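PDB 3G6S: putative endonuclease/exonuclease/phosphatase family protein from Bacteroides vulgatus ATCC 8482, which probably acts as a nuclease of the endonuclease/exonuclease/phosphatase family, hydrolysing phosphodiester bonds in nucleic acids. Local coordinates for residues Q24-K27 and D28-C31. Sequence-based numbering, arbitrary orientation.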
loop_
_atom_site.group_PDB
_atom_site.type_symbol
_atom_site.label_atom_id
_atom_site.label_comp_id
_atom_site.label_asym_id
_atom_site.label_seq_id
_atom_site.Cartn_x
_atom_site.Cartn_y
_atom_site.Cartn_z
ATOM N N GLN A 24 11.389 15.378 -7.445
ATOM C CA GLN A 24 10.984 16.682 -7.957
ATOM C C GLN A 24 10.443 16.603 -9.388
ATOM O O GLN A 24 9.556 17.372 -9.756
ATOM C CB GLN A 24 12.155 17.670 -7.890
ATOM C CG GLN A 24 12.658 17.958 -6.467
ATOM C CD GLN A 24 11.540 18.365 -5.507
ATOM O OE1 GLN A 24 10.727 19.239 -5.817
ATOM N NE2 GLN A 24 11.507 17.740 -4.331
ATOM N N TYR A 25 10.956 15.666 -10.184
ATOM C CA TYR A 25 10.512 15.520 -11.568
ATOM C C TYR A 25 9.350 14.539 -11.730
ATOM O O TYR A 25 8.869 14.319 -12.840
ATOM C CB TYR A 25 11.682 15.063 -12.457
ATOM C CG TYR A 25 12.936 15.894 -12.305
ATOM C CD1 TYR A 25 12.928 17.262 -12.580
ATOM C CD2 TYR A 25 14.120 15.320 -11.843
ATOM C CE1 TYR A 25 14.069 18.044 -12.393
ATOM C CE2 TYR A 25 15.267 16.090 -11.652
ATOM C CZ TYR A 25 15.236 17.452 -11.925
ATOM O OH TYR A 25 16.355 18.221 -11.697
ATOM N N ARG A 26 8.889 13.965 -10.624
ATOM C CA ARG A 26 7.807 12.996 -10.676
ATOM C C ARG A 26 6.578 13.448 -9.906
ATOM O O ARG A 26 5.476 12.944 -10.140
ATOM C CB ARG A 26 8.314 11.657 -10.143
ATOM C CG ARG A 26 9.550 11.191 -10.895
ATOM C CD ARG A 26 10.010 9.798 -10.503
ATOM N NE ARG A 26 10.716 9.749 -9.220
ATOM C CZ ARG A 26 10.136 9.522 -8.046
ATOM N NH1 ARG A 26 8.824 9.327 -7.975
ATOM N NH2 ARG A 26 10.875 9.452 -6.948
ATOM N N LYS A 27 6.783 14.404 -9.000
ATOM C CA LYS A 27 5.723 14.969 -8.159
ATOM C C LYS A 27 4.396 15.145 -8.892
ATOM O O LYS A 27 3.395 14.552 -8.513
ATOM C CB LYS A 27 6.126 16.346 -7.622
ATOM C CG LYS A 27 7.364 16.402 -6.742
ATOM C CD LYS A 27 7.433 17.741 -5.974
ATOM C CE LYS A 27 7.291 18.959 -6.892
ATOM N NZ LYS A 27 7.033 20.195 -6.113
ATOM N N ASP A 28 4.397 15.986 -9.925
ATOM C CA ASP A 28 3.191 16.262 -10.683
ATOM C C ASP A 28 2.645 15.053 -11.408
ATOM O O ASP A 28 1.428 14.836 -11.423
ATOM C CB ASP A 28 3.439 17.396 -11.669
ATOM C CG ASP A 28 3.452 18.758 -10.991
ATOM O OD1 ASP A 28 4.174 18.910 -9.974
ATOM O OD2 ASP A 28 2.745 19.677 -11.467
ATOM N N ARG A 29 3.532 14.263 -12.008
ATOM C CA ARG A 29 3.111 13.068 -12.733
ATOM C C ARG A 29 2.344 12.116 -11.810
ATOM O O ARG A 29 1.318 11.569 -12.205
ATOM C CB ARG A 29 4.333 12.353 -13.330
ATOM C CG ARG A 29 5.047 13.130 -14.422
ATOM C CD ARG A 29 5.823 12.201 -15.350
ATOM N NE ARG A 29 7.132 11.811 -14.832
ATOM C CZ ARG A 29 8.260 12.479 -15.064
ATOM N NH1 ARG A 29 8.241 13.581 -15.810
ATOM N NH2 ARG A 29 9.410 12.040 -14.561
ATOM N N VAL A 30 2.841 11.931 -10.584
ATOM C CA VAL A 30 2.195 11.042 -9.613
ATOM C C VAL A 30 0.818 11.558 -9.168
ATOM O O VAL A 30 -0.158 10.800 -9.151
ATOM C CB VAL A 30 3.085 10.821 -8.361
ATOM C CG1 VAL A 30 2.361 9.925 -7.362
ATOM C CG2 VAL A 30 4.403 10.169 -8.770
ATOM N N CYS A 31 0.740 12.838 -8.809
ATOM C CA CYS A 31 -0.533 13.439 -8.397
ATOM C C CYS A 31 -1.551 13.331 -9.532
ATOM O O CYS A 31 -2.713 12.969 -9.313
ATOM C CB CYS A 31 -0.371 14.926 -8.060
ATOM S SG CYS A 31 0.676 15.296 -6.640
#
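Val-30 N donates a hydrogen bond to Arg-26 O, 2.9 Å away and almost in line with the carbonyl (C=O...N angle 176°). One residue on, Cys-31 N bonds to Lys-27 O at 3.2 Å. This second donor comes in at a tilt to the carbonyl plane. Both are i to i+4 backbone bonds, and they form the opening turn of helix 27-36. This helix follows the loop after strand 2-10, in a chain with the paired mixed sheets of the DNase I-like fold.

The polar contacts of Arg-29 lie on the flank of the turn. Arg-29 bends at chi3 (-82°), which brings its guanidinium back beside the loop. Tyr-25 O sits over one face of that group, 3.0 Å from CZ. It meets the face, and the angles to NH1 and NH2 are too poor for hydrogen bonding. Arg-29 NE instead bonds to Leu-247 O. An alanine here, lacking the guanidinium, would probably leave the Leu-247 carbonyl without this partner and open a gap beside Tyr-25 O.

Arg-26 brings its aliphatic CG near the guanidinium of Arg-29, 3.8 Å from NH2; the like-charged groups themselves stay apart. Their planes are 48° apart. Arg-26 sends its own head elsewhere, to the carbonyls of Asn-21, Ile-11, Arg-12 and Leu-248, so it holds its own loop, between strand 2-10 and the helix, to the loop carrying Leu-248. Lys-27 NZ and Asp-28 OD1 stay 5.0 Å apart, too far for a direct ion pair.

Val-30 CG2, anti to its carbonyl carbon, is a methyl set 3.3 Å from Arg-26 O, the same oxygen that its own N-H bonds to.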